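Local coordinates for F5/8 type C domain protein (Clostridium perfringens, PDB 7JRM), which probably binds mucin-type glycans through a CBM51 module, as part of ZmpB, an O-glycopeptidase that recognises and cleaves mucins, at residues Thr329-Ser334 with Glu349-Asp354; Glu337-Leu342 with Arg362-Leu367; Leu373-Gln378 with Glu450-Val455. One frame throughout, in Å; residues are numbered along the deposited sequence.

Interaction 1 (Thr329-Ser334 with Glu349-Asp354); sequences TTLTLS and ETLNMD
Thr329 O opens the pairing of 329-334 with 349-354 by accepting twice: Glu349 N reaches it at 2.9 Å and Thr350 N at 3.2 Å, both from one face of its carbonyl plane, Glu349 N well above it. Two short parallel strands then trade backbone bonds. Leu331 N gives to Thr350 O, Leu331 O receives Asn352 N at 2.9 Å in an almost straight bond (171°), and Leu333 N meets Asn352 O at 2.8 Å. CA-H groups of Thr330 and Thr332 add contacts to the same two carbonyls, Thr350 O and Asn352 O. Outside the pair, Gln313 OE1 of helix 304-314 takes up Thr332 N.

On the face carrying Thr330, Thr332, Thr350 and Asn352, water does the bridging. Thr330 OG1 lies anti to its own nitrogen (chi1 177°) and Thr332 OG1 anti to its carbonyl carbon (-68°); these different settings bring both hydroxyls to one water, 2.6 Å from Thr330 OG1 and 2.9 Å from Thr332 OG1. A second water also bonds Thr332 OG1. Asn352 ND2 gives each water a weak bond, while Asn352 OD1 accepts from Asn374 ND2 on the next strand. On the face carrying Leu331 and Leu351, Leu351 CD1 packs 3.8 Å from Leu333 CG. Parallel strands with leucines inward and polar residues outward are consistent with a leucine-rich repeat.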
ATOM      1  N   THR A 329     -21.979  10.694 -21.721  1.00 25.41           N
ATOM      2  CA  THR A 329     -22.268  10.931 -20.314  1.00 27.61           C
ATOM      3  C   THR A 329     -23.759  10.980 -20.033  1.00 26.70           C
ATOM      4  O   THR A 329     -24.179  10.687 -18.909  1.00 28.35           O
ATOM      5  CB  THR A 329     -21.624  12.239 -19.841  1.00 26.67           C
ATOM      6  OG1 THR A 329     -22.196  13.345 -20.552  1.00 32.19           O
ATOM      7  CG2 THR A 329     -20.120  12.209 -20.074  1.00 27.96           C
ATOM      8  N   THR A 330     -24.560  11.349 -21.030  1.00 23.98           N
ATOM      9  CA  THR A 330     -26.012  11.316 -20.948  1.00 27.96           C
ATOM     10  C   THR A 330     -26.554  10.808 -22.275  1.00 27.92           C
ATOM     11  O   THR A 330     -25.951  11.024 -23.330  1.00 26.58           O
ATOM     12  CB  THR A 330     -26.600  12.697 -20.623  1.00 29.81           C
ATOM     13  OG1 THR A 330     -28.032  12.625 -20.630  1.00 28.10           O
ATOM     14  CG2 THR A 330     -26.140  13.732 -21.641  1.00 32.21           C
ATOM     15  N   LEU A 331     -27.691  10.121 -22.217  1.00 26.84           N
ATOM     16  CA  LEU A 331     -28.267   9.523 -23.414  1.00 23.73           C
ATOM     17  C   LEU A 331     -29.777   9.427 -23.265  1.00 25.08           C
ATOM     18  O   LEU A 331     -30.274   8.999 -22.220  1.00 24.04           O
ATOM     19  CB  LEU A 331     -27.671   8.135 -23.677  1.00 23.24           C
ATOM     20  CG  LEU A 331     -28.122   7.433 -24.958  1.00 24.54           C
ATOM     21  CD1 LEU A 331     -27.734   8.242 -26.187  1.00 26.70           C
ATOM     22  CD2 LEU A 331     -27.536   6.034 -25.031  1.00 21.30           C
ATOM     23  N   THR A 332     -30.493   9.824 -24.313  1.00 24.62           N
ATOM     24  CA  THR A 332     -31.945   9.733 -24.368  1.00 29.77           C
ATOM     25  C   THR A 332     -32.333   8.732 -25.448  1.00 27.14           C
ATOM     26  O   THR A 332     -31.836   8.808 -26.577  1.00 27.96           O
ATOM     27  CB  THR A 332     -32.572  11.099 -24.655  1.00 31.95           C
ATOM     28  OG1 THR A 332     -32.361  11.968 -23.536  1.00 33.55           O
ATOM     29  CG2 THR A 332     -34.068  10.962 -24.903  1.00 30.36           C
ATOM     30  N   LEU A 333     -33.212   7.797 -25.101  1.00 27.29           N
ATOM     31  CA  LEU A 333     -33.632   6.740 -26.007  1.00 27.16           C
ATOM     32  C   LEU A 333     -35.088   6.928 -26.413  1.00 22.92           C
ATOM     33  O   LEU A 333     -35.878   7.563 -25.711  1.00 24.62           O
ATOM     34  CB  LEU A 333     -33.444   5.361 -25.363  1.00 24.29           C
ATOM     35  CG  LEU A 333     -32.026   5.029 -24.898  1.00 26.32           C
ATOM     36  CD1 LEU A 333     -31.931   3.579 -24.462  1.00 19.10           C
ATOM     37  CD2 LEU A 333     -31.020   5.326 -25.996  1.00 16.42           C
ATOM     38  N   SER A 334     -35.432   6.357 -27.566  1.00 29.14           N
ATOM     39  CA  SER A 334     -36.795   6.428 -28.084  1.00 31.94           C
ATOM     40  C   SER A 334     -37.032   5.232 -28.993  1.00 27.36           C
ATOM     41  O   SER A 334     -36.301   5.042 -29.970  1.00 28.06           O
ATOM     42  CB  SER A 334     -37.031   7.737 -28.841  1.00 34.42           C
ATOM     43  OG  SER A 334     -38.207   7.668 -29.628  1.00 40.10           O
ATOM     44  N   GLU A 349     -23.679   8.316 -17.385  1.00 24.46           N
ATOM     45  CA  GLU A 349     -24.166   8.730 -16.076  1.00 24.14           C
ATOM     46  C   GLU A 349     -25.678   8.846 -15.996  1.00 24.67           C
ATOM     47  O   GLU A 349     -26.241   8.664 -14.915  1.00 20.44           O
ATOM     48  CB  GLU A 349     -23.546  10.077 -15.680  1.00 23.76           C
ATOM     49  CG  GLU A 349     -22.028  10.107 -15.751  1.00 27.74           C
ATOM     50  CD  GLU A 349     -21.473  11.517 -15.810  1.00 35.09           C
ATOM     51  OE1 GLU A 349     -22.252  12.472 -15.604  1.00 38.74           O
ATOM     52  OE2 GLU A 349     -20.259  11.670 -16.058  1.00 37.42           O
ATOM     53  N   THR A 350     -26.348   9.140 -17.108  1.00 28.89           N
ATOM     54  CA  THR A 350     -27.793   9.322 -17.121  1.00 22.22           C
ATOM     55  C   THR A 350     -28.368   8.679 -18.373  1.00 23.71           C
ATOM     56  O   THR A 350     -27.882   8.928 -19.481  1.00 25.97           O
ATOM     57  CB  THR A 350     -28.165  10.810 -17.072  1.00 25.27           C
ATOM     58  OG1 THR A 350     -27.796  11.352 -15.798  1.00 22.79           O
ATOM     59  CG2 THR A 350     -29.660  10.997 -17.282  1.00 24.82           C
ATOM     60  N   LEU A 351     -29.398   7.853 -18.194  1.00 23.13           N
ATOM     61  CA  LEU A 351     -30.085   7.190 -19.297  1.00 23.29           C
ATOM     62  C   LEU A 351     -31.572   7.500 -19.192  1.00 21.85           C
ATOM     63  O   LEU A 351     -32.242   7.034 -18.265  1.00 22.80           O
ATOM     64  CB  LEU A 351     -29.837   5.681 -19.279  1.00 20.85           C
ATOM     65  CG  LEU A 351     -30.335   4.890 -20.490  1.00 22.19           C
ATOM     66  CD1 LEU A 351     -30.011   5.619 -21.786  1.00 23.62           C
ATOM     67  CD2 LEU A 351     -29.740   3.491 -20.498  1.00 25.00           C
ATOM     68  N   ASN A 352     -32.084   8.285 -20.137  1.00 26.03           N
ATOM     69  CA  ASN A 352     -33.495   8.661 -20.179  1.00 25.44           C
ATOM     70  C   ASN A 352     -34.174   7.800 -21.239  1.00 24.74           C
ATOM     71  O   ASN A 352     -34.123   8.109 -22.432  1.00 31.88           O
ATOM     72  CB  ASN A 352     -33.652  10.148 -20.482  1.00 27.17           C
ATOM     73  CG  ASN A 352     -33.052  11.029 -19.405  1.00 29.96           C
ATOM     74  OD1 ASN A 352     -33.200  10.762 -18.212  1.00 32.61           O
ATOM     75  ND2 ASN A 352     -32.368  12.088 -19.821  1.00 32.11           N
ATOM     76  N   MET A 353     -34.813   6.718 -20.802  1.00 28.43           N
ATOM     77  CA  MET A 353     -35.450   5.764 -21.701  1.00 21.16           C
ATOM     78  C   MET A 353     -36.884   5.485 -21.274  1.00 29.21           C
ATOM     79  O   MET A 353     -37.385   4.364 -21.408  1.00 24.46           O
ATOM     80  CB  MET A 353     -34.651   4.465 -21.776  1.00 23.69           C
ATOM     81  CG  MET A 353     -34.415   3.795 -20.431  1.00 27.12           C
ATOM     82  SD  MET A 353     -33.279   2.401 -20.539  1.00 25.06           S
ATOM     83  CE  MET A 353     -34.433   1.043 -20.680  1.00 31.06           C
ATOM     84  N   ASP A 354     -37.568   6.500 -20.752  1.00 28.28           N
ATOM     85  CA  ASP A 354     -38.975   6.349 -20.417  1.00 27.96           C
ATOM     86  C   ASP A 354     -39.803   6.146 -21.681  1.00 26.92           C
ATOM     87  O   ASP A 354     -39.467   6.650 -22.757  1.00 23.97           O
ATOM     88  CB  ASP A 354     -39.483   7.571 -19.651  1.00 27.83           C
ATOM     89  CG  ASP A 354     -39.106   7.540 -18.183  1.00 29.45           C
ATOM     90  OD1 ASP A 354     -38.782   6.448 -17.673  1.00 29.64           O
ATOM     91  OD2 ASP A 354     -39.140   8.607 -17.536  1.00 32.41           O
TER
HETATM   92  O   HOH W   1     -30.243  13.152 -21.916  1.00 36.26           O
HETATM   93  O   HOH W   2     -34.191  13.591 -22.136  1.00 35.32           O

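Interaction 2 (Glu337-Leu342 with Arg362-Leu367); sequences EDLTGL and RPLSKL
Leu364 lies between Leu339 and Leu342 and gives each a different branch. Its CD1 meets Leu339 CD1 at 3.7 Å, the two side chains crossing at about a right angle, whereas CD2 lies alongside Leu342, 3.9 Å from Leu342 CD1, with both chains pointing the same way. With CG of Leu364 beside the backbone N (chi1 -37°), the two methyls of its fork reach 337-342. Next to it, the Pro363 ring sits against the start of a type II turn spanning Leu339 to Leu342: Pro363 CG is 3.9 Å from Leu339 CB and Pro363 CB 3.6 Å from Leu339 O. No hydrogen bond joins the segments; the contact is apolar, consistent with successive connecting loops of a leucine-rich repeat, each leaving a short parallel strand, that stack and send leucines into a common core. At the other end, the fork of Leu367 approaches the backbone, Leu367 CD2 lying 3.7 Å from Leu342 O.

Leu342 N closes the type II turn on Leu339 O. Overlapping its start, Asp338 OD1 forms an Asx turn by accepting Thr340 N at 3.1 Å, and it also takes Thr340 OG1 at 2.6 Å, both from one face of the carboxylate; the hydroxyl comes on the syn side, the amide from well above the plane. Gly341, with phi 110°, takes the third position of the type II turn.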
ATOM      1  N   GLU A 337     -35.772  -1.391 -28.266  1.00 24.45           N
ATOM      2  CA  GLU A 337     -36.167  -2.693 -27.748  1.00 29.38           C
ATOM      3  C   GLU A 337     -35.006  -3.499 -27.188  1.00 24.38           C
ATOM      4  O   GLU A 337     -35.219  -4.334 -26.307  1.00 25.82           O
ATOM      5  CB  GLU A 337     -36.849  -3.521 -28.846  1.00 30.95           C
ATOM      6  CG  GLU A 337     -38.293  -3.140 -29.118  1.00 32.26           C
ATOM      7  CD  GLU A 337     -38.844  -3.809 -30.363  1.00 40.36           C
ATOM      8  OE1 GLU A 337     -38.374  -4.914 -30.703  1.00 40.81           O
ATOM      9  OE2 GLU A 337     -39.747  -3.228 -31.002  1.00 36.41           O
ATOM     10  N   ASP A 338     -33.790  -3.265 -27.676  1.00 25.21           N
ATOM     11  CA  ASP A 338     -32.614  -4.033 -27.283  1.00 25.54           C
ATOM     12  C   ASP A 338     -31.498  -3.062 -26.929  1.00 21.28           C
ATOM     13  O   ASP A 338     -31.092  -2.249 -27.766  1.00 20.61           O
ATOM     14  CB  ASP A 338     -32.179  -4.975 -28.410  1.00 20.92           C
ATOM     15  CG  ASP A 338     -31.059  -5.913 -27.995  1.00 27.82           C
ATOM     16  OD1 ASP A 338     -30.667  -5.903 -26.810  1.00 22.73           O
ATOM     17  OD2 ASP A 338     -30.571  -6.667 -28.863  1.00 28.90           O
ATOM     18  N   LEU A 339     -31.003  -3.150 -25.697  1.00 20.13           N
ATOM     19  CA  LEU A 339     -29.937  -2.283 -25.214  1.00 19.72           C
ATOM     20  C   LEU A 339     -28.548  -2.796 -25.569  1.00 20.86           C
ATOM     21  O   LEU A 339     -27.557  -2.237 -25.087  1.00 22.20           O
ATOM     22  CB  LEU A 339     -30.046  -2.109 -23.696  1.00 21.10           C
ATOM     23  CG  LEU A 339     -31.256  -1.331 -23.178  1.00 22.52           C
ATOM     24  CD1 LEU A 339     -31.244  -1.283 -21.659  1.00 19.10           C
ATOM     25  CD2 LEU A 339     -31.279   0.070 -23.760  1.00 23.55           C
ATOM     26  N   THR A 340     -28.455  -3.838 -26.393  1.00 17.51           N
ATOM     27  CA  THR A 340     -27.164  -4.420 -26.739  1.00 22.72           C
ATOM     28  C   THR A 340     -26.265  -3.380 -27.394  1.00 19.18           C
ATOM     29  O   THR A 340     -26.671  -2.690 -28.335  1.00 22.13           O
ATOM     30  CB  THR A 340     -27.355  -5.617 -27.670  1.00 22.51           C
ATOM     31  OG1 THR A 340     -28.144  -6.615 -27.011  1.00 22.18           O
ATOM     32  CG2 THR A 340     -26.009  -6.218 -28.051  1.00 25.31           C
ATOM     33  N   GLY A 341     -25.037  -3.266 -26.884  1.00 18.13           N
ATOM     34  CA  GLY A 341     -24.080  -2.272 -27.316  1.00 23.68           C
ATOM     35  C   GLY A 341     -23.814  -1.199 -26.279  1.00 18.21           C
ATOM     36  O   GLY A 341     -22.704  -0.657 -26.230  1.00 19.73           O
ATOM     37  N   LEU A 342     -24.809  -0.893 -25.442  1.00 19.33           N
ATOM     38  CA  LEU A 342     -24.655   0.128 -24.412  1.00 20.88           C
ATOM     39  C   LEU A 342     -23.711  -0.292 -23.295  1.00 20.44           C
ATOM     40  O   LEU A 342     -23.372   0.543 -22.449  1.00 17.92           O
ATOM     41  CB  LEU A 342     -26.020   0.489 -23.825  1.00 16.79           C
ATOM     42  CG  LEU A 342     -26.732   1.671 -24.485  1.00 21.10           C
ATOM     43  CD1 LEU A 342     -28.002   2.028 -23.728  1.00 22.08           C
ATOM     44  CD2 LEU A 342     -25.798   2.867 -24.574  1.00 17.95           C
ATOM     45  N   ARG A 362     -29.990  -5.792 -18.348  1.00 26.87           N
ATOM     46  CA  ARG A 362     -28.703  -6.418 -18.062  1.00 24.88           C
ATOM     47  C   ARG A 362     -27.524  -5.847 -18.851  1.00 25.44           C
ATOM     48  O   ARG A 362     -26.403  -5.885 -18.314  1.00 25.71           O
ATOM     49  CB  ARG A 362     -28.814  -7.934 -18.284  1.00 28.24           C
ATOM     50  CG  ARG A 362     -29.530  -8.661 -17.154  1.00 27.65           C
ATOM     51  CD  ARG A 362     -29.698 -10.139 -17.455  1.00 32.73           C
ATOM     52  NE  ARG A 362     -30.525 -10.366 -18.634  1.00 31.82           N
ATOM     53  CZ  ARG A 362     -30.678 -11.549 -19.221  1.00 32.65           C
ATOM     54  NH1 ARG A 362     -31.450 -11.665 -20.293  1.00 30.73           N
ATOM     55  NH2 ARG A 362     -30.060 -12.616 -18.734  1.00 32.02           N
ATOM     56  N   PRO A 363     -27.671  -5.346 -20.084  1.00 20.51           N
ATOM     57  CA  PRO A 363     -26.524  -4.687 -20.732  1.00 18.42           C
ATOM     58  C   PRO A 363     -25.972  -3.498 -19.961  1.00 21.51           C
ATOM     59  O   PRO A 363     -24.825  -3.105 -20.205  1.00 19.31           O
ATOM     60  CB  PRO A 363     -27.093  -4.256 -22.090  1.00 21.37           C
ATOM     61  CG  PRO A 363     -28.124  -5.276 -22.381  1.00 24.17           C
ATOM     62  CD  PRO A 363     -28.758  -5.593 -21.052  1.00 26.51           C
ATOM     63  N   LEU A 364     -26.743  -2.913 -19.044  1.00 18.03           N
ATOM     64  CA  LEU A 364     -26.281  -1.794 -18.232  1.00 22.20           C
ATOM     65  C   LEU A 364     -25.759  -2.232 -16.869  1.00 23.88           C
ATOM     66  O   LEU A 364     -25.535  -1.383 -16.001  1.00 23.29           O
ATOM     67  CB  LEU A 364     -27.407  -0.773 -18.045  1.00 19.26           C
ATOM     68  CG  LEU A 364     -28.355  -0.531 -19.219  1.00 16.74           C
ATOM     69  CD1 LEU A 364     -29.587   0.230 -18.750  1.00 17.08           C
ATOM     70  CD2 LEU A 364     -27.651   0.221 -20.336  1.00 21.04           C
ATOM     71  N   SER A 365     -25.550  -3.535 -16.666  1.00 22.22           N
ATOM     72  CA  SER A 365     -25.221  -4.038 -15.335  1.00 23.34           C
ATOM     73  C   SER A 365     -23.855  -3.549 -14.867  1.00 24.10           C
ATOM     74  O   SER A 365     -23.676  -3.234 -13.686  1.00 25.10           O
ATOM     75  CB  SER A 365     -25.271  -5.566 -15.326  1.00 24.16           C
ATOM     76  OG  SER A 365     -24.250  -6.115 -16.138  1.00 33.14           O
ATOM     77  N   LYS A 366     -22.880  -3.480 -15.772  1.00 22.92           N
ATOM     78  CA  LYS A 366     -21.512  -3.132 -15.411  1.00 25.21           C
ATOM     79  C   LYS A 366     -21.202  -1.652 -15.604  1.00 21.99           C
ATOM     80  O   LYS A 366     -20.030  -1.267 -15.560  1.00 22.67           O
ATOM     81  CB  LYS A 366     -20.524  -3.981 -16.214  1.00 25.45           C
ATOM     82  CG  LYS A 366     -20.618  -5.472 -15.934  1.00 30.06           C
ATOM     83  CD  LYS A 366     -19.909  -6.279 -17.010  1.00 17.57           C
ATOM     84  N   LEU A 367     -22.217  -0.817 -15.815  1.00 20.69           N
ATOM     85  CA  LEU A 367     -22.013   0.625 -15.917  1.00 23.99           C
ATOM     86  C   LEU A 367     -21.892   1.199 -14.510  1.00 22.66           C
ATOM     87  O   LEU A 367     -22.886   1.291 -13.781  1.00 29.68           O
ATOM     88  CB  LEU A 367     -23.155   1.277 -16.689  1.00 21.82           C
ATOM     89  CG  LEU A 367     -23.458   0.699 -18.074  1.00 22.09           C
ATOM     90  CD1 LEU A 367     -24.552   1.498 -18.764  1.00 27.35           C
ATOM     91  CD2 LEU A 367     -22.202   0.654 -18.930  1.00 20.07           C
TER

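Interaction 3 (Leu373-Gln378 with Glu450-Val455); sequences LNAQEQ and EGFSGV
Two torsions set up this contact: Phe452 CG stands anti to its backbone N (chi1 -173°), which lays the ring beside Ala375, and Ser453 OG sits between N and the carbonyl carbon (79°), which turns the hydroxyl to Glu377. The motif is a parallel strand pair interrupted by a beta bulge, the register slipping by one between Ala375 with Phe452 and Gln378 with Gly454. Here the short strands of the probable leucine-rich repeat join the following beta-rich part, a continuous sheet that recalls internalins, where the repeats run into an Ig-like domain.

Ahead of the bulge, Ala375 N bonds Gly451 O at 3.0 Å and Ala375 O receives Ser453 N. Ala375 O also lies at the Phe452 ring edge, near its plane, 3.3 Å from Phe452 CD1, which Ala375 CB touches at 3.6 Å. Glu377 turns the chain, and Ser453 holds two successive amides there: Ser453 OG accepts Glu377 N at 3.0 Å, and Ser453 O accepts Gln378 N at 2.8 Å, nearly straight (168°). The Gln378 and Phe452 side chains cross at about a right angle, Gln378 CG near Phe452 CE1, and the Gln378 amide goes elsewhere, NE2 to Met353 O and OE1 to Val358 N. Gly454 lets the strands close in, its CA only 3.1 Å from Gln378 O, and Val455 N bonds Gln378 O at 2.8 Å from above the carbonyl plane.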
ATOM      1  N   LEU A 373     -31.300   6.540 -13.878  1.00 22.02           N
ATOM      2  CA  LEU A 373     -31.924   5.634 -14.836  1.00 20.88           C
ATOM      3  C   LEU A 373     -33.422   5.902 -14.848  1.00 17.83           C
ATOM      4  O   LEU A 373     -34.119   5.602 -13.873  1.00 19.89           O
ATOM      5  CB  LEU A 373     -31.627   4.176 -14.488  1.00 19.74           C
ATOM      6  CG  LEU A 373     -32.266   3.125 -15.399  1.00 23.80           C
ATOM      7  CD1 LEU A 373     -31.740   3.251 -16.819  1.00 24.29           C
ATOM      8  CD2 LEU A 373     -32.021   1.725 -14.855  1.00 26.99           C
ATOM      9  N   ASN A 374     -33.913   6.466 -15.946  1.00 25.42           N
ATOM     10  CA  ASN A 374     -35.334   6.743 -16.138  1.00 26.16           C
ATOM     11  C   ASN A 374     -35.851   5.753 -17.181  1.00 23.87           C
ATOM     12  O   ASN A 374     -35.749   5.988 -18.386  1.00 25.30           O
ATOM     13  CB  ASN A 374     -35.559   8.190 -16.571  1.00 24.70           C
ATOM     14  CG  ASN A 374     -35.049   9.190 -15.550  1.00 26.05           C
ATOM     15  OD1 ASN A 374     -35.411   9.137 -14.375  1.00 28.72           O
ATOM     16  ND2 ASN A 374     -34.201  10.108 -15.998  1.00 26.87           N
ATOM     17  N   ALA A 375     -36.408   4.643 -16.705  1.00 27.25           N
ATOM     18  CA  ALA A 375     -36.910   3.567 -17.555  1.00 28.22           C
ATOM     19  C   ALA A 375     -38.320   3.172 -17.135  1.00 29.07           C
ATOM     20  O   ALA A 375     -38.650   1.992 -16.996  1.00 25.10           O
ATOM     21  CB  ALA A 375     -35.977   2.361 -17.509  1.00 28.63           C
ATOM     22  N   GLN A 376     -39.176   4.166 -16.933  1.00 27.66           N
ATOM     23  CA  GLN A 376     -40.524   3.931 -16.440  1.00 32.27           C
ATOM     24  C   GLN A 376     -41.517   3.829 -17.591  1.00 31.19           C
ATOM     25  O   GLN A 376     -41.350   4.453 -18.643  1.00 31.18           O
ATOM     26  CB  GLN A 376     -40.951   5.048 -15.487  1.00 37.44           C
ATOM     27  CG  GLN A 376     -40.186   5.076 -14.177  1.00 39.29           C
ATOM     28  CD  GLN A 376     -41.013   5.631 -13.036  1.00 46.16           C
ATOM     29  OE1 GLN A 376     -41.677   6.657 -13.178  1.00 50.88           O
ATOM     30  NE2 GLN A 376     -40.978   4.954 -11.893  1.00 47.77           N
ATOM     31  N   GLU A 377     -42.557   3.021 -17.375  1.00 32.80           N
ATOM     32  CA  GLU A 377     -43.686   2.885 -18.296  1.00 32.49           C
ATOM     33  C   GLU A 377     -43.229   2.398 -19.674  1.00 29.79           C
ATOM     34  O   GLU A 377     -43.463   3.034 -20.703  1.00 32.90           O
ATOM     35  CB  GLU A 377     -44.464   4.201 -18.402  1.00 33.57           C
ATOM     36  CG  GLU A 377     -45.258   4.544 -17.152  1.00 36.33           C
ATOM     37  CD  GLU A 377     -46.027   5.841 -17.284  1.00 41.37           C
ATOM     38  OE1 GLU A 377     -46.466   6.165 -18.410  1.00 39.94           O
ATOM     39  OE2 GLU A 377     -46.195   6.540 -16.263  1.00 51.13           O
ATOM     40  N   GLN A 378     -42.574   1.242 -19.672  1.00 28.91           N
ATOM     41  CA  GLN A 378     -42.218   0.578 -20.914  1.00 29.97           C
ATOM     42  C   GLN A 378     -43.422  -0.175 -21.474  1.00 29.57           C
ATOM     43  O   GLN A 378     -44.408  -0.433 -20.780  1.00 30.99           O
ATOM     44  CB  GLN A 378     -41.055  -0.391 -20.696  1.00 27.26           C
ATOM     45  CG  GLN A 378     -39.874   0.206 -19.949  1.00 30.75           C
ATOM     46  CD  GLN A 378     -39.058   1.146 -20.812  1.00 28.83           C
ATOM     47  OE1 GLN A 378     -38.543   0.754 -21.859  1.00 30.52           O
ATOM     48  NE2 GLN A 378     -38.933   2.394 -20.375  1.00 26.87           N
ATOM     49  N   GLU A 450     -37.100  -0.182  -9.097  1.00 44.83           N
ATOM     50  CA  GLU A 450     -36.533   1.143  -8.878  1.00 41.60           C
ATOM     51  C   GLU A 450     -36.242   1.824 -10.210  1.00 42.58           C
ATOM     52  O   GLU A 450     -35.207   1.571 -10.834  1.00 45.34           O
ATOM     53  CB  GLU A 450     -35.262   1.053  -8.031  1.00 44.09           C
ATOM     54  CG  GLU A 450     -34.587   2.393  -7.775  1.00 49.32           C
ATOM     55  CD  GLU A 450     -35.568   3.472  -7.357  1.00 51.40           C
ATOM     56  OE1 GLU A 450     -35.903   4.331  -8.199  1.00 51.20           O
ATOM     57  OE2 GLU A 450     -36.002   3.462  -6.185  1.00 49.19           O
ATOM     58  N   GLY A 451     -37.158   2.683 -10.655  1.00 39.40           N
ATOM     59  CA  GLY A 451     -37.006   3.391 -11.906  1.00 37.73           C
ATOM     60  C   GLY A 451     -37.278   2.578 -13.151  1.00 35.04           C
ATOM     61  O   GLY A 451     -37.117   3.103 -14.259  1.00 31.21           O
ATOM     62  N   PHE A 452     -37.689   1.318 -13.012  1.00 33.10           N
ATOM     63  CA  PHE A 452     -37.931   0.432 -14.148  1.00 30.45           C
ATOM     64  C   PHE A 452     -39.325  -0.164 -14.006  1.00 28.97           C
ATOM     65  O   PHE A 452     -39.573  -0.962 -13.098  1.00 31.09           O
ATOM     66  CB  PHE A 452     -36.870  -0.666 -14.224  1.00 28.85           C
ATOM     67  CG  PHE A 452     -36.965  -1.519 -15.456  1.00 30.10           C
ATOM     68  CD1 PHE A 452     -37.214  -0.950 -16.694  1.00 27.89           C
ATOM     69  CD2 PHE A 452     -36.796  -2.892 -15.377  1.00 28.90           C
ATOM     70  CE1 PHE A 452     -37.298  -1.735 -17.829  1.00 28.77           C
ATOM     71  CE2 PHE A 452     -36.877  -3.681 -16.508  1.00 27.80           C
ATOM     72  CZ  PHE A 452     -37.128  -3.102 -17.735  1.00 25.39           C
ATOM     73  N   SER A 453     -40.230   0.222 -14.903  1.00 31.33           N
ATOM     74  CA  SER A 453     -41.603  -0.262 -14.872  1.00 30.07           C
ATOM     75  C   SER A 453     -42.150  -0.290 -16.291  1.00 29.53           C
ATOM     76  O   SER A 453     -41.583   0.313 -17.207  1.00 23.92           O
ATOM     77  CB  SER A 453     -42.486   0.614 -13.974  1.00 30.53           C
ATOM     78  OG  SER A 453     -42.874   1.800 -14.646  1.00 24.72           O
ATOM     79  N   GLY A 454     -43.258  -0.999 -16.467  1.00 30.59           N
ATOM     80  CA  GLY A 454     -43.895  -1.050 -17.769  1.00 31.65           C
ATOM     81  C   GLY A 454     -44.821  -2.249 -17.882  1.00 31.58           C
ATOM     82  O   GLY A 454     -45.253  -2.816 -16.880  1.00 30.90           O
ATOM     83  N   VAL A 455     -45.105  -2.614 -19.132  1.00 31.89           N
ATOM     84  CA  VAL A 455     -46.054  -3.675 -19.454  1.00 32.57           C
ATOM     85  C   VAL A 455     -45.485  -4.508 -20.594  1.00 33.04           C
ATOM     86  O   VAL A 455     -45.113  -3.966 -21.640  1.00 31.93           O
ATOM     87  CB  VAL A 455     -47.433  -3.109 -19.846  1.00 36.61           C
ATOM     88  CG1 VAL A 455     -48.247  -4.149 -20.606  1.00 28.96           C
ATOM     89  CG2 VAL A 455     -48.183  -2.622 -18.618  1.00 37.93           C
TER

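Interactions 1 and 2 share one apolar core, their centres about 12 Å apart: Leu333 CD1 touches Leu339 CD2 at 3.6 Å, Leu331 CD2 meets Leu342 CD2 at 3.6 Å, and Leu351 CD2 lies 3.7 Å from Leu364 CD1. Interactions 1 and 3, again about 12 Å between centres, belong to one sheet, in which strand 350-352 neighbours strand 372-384; Gln376 N also approaches Asp354 OD1, unusually closely, so the length of that probable hydrogen bond is doubtful. Interactions 2 and 3 meet only loosely, Leu364 CD1 to Leu373 CD1 at 4.2 Å, with centres about 15 Å apart. The calcium ion, bound by Ser163, Val206, Asp208, Gly210 and Asp214, belongs to the NPCBM part, not to this sheet.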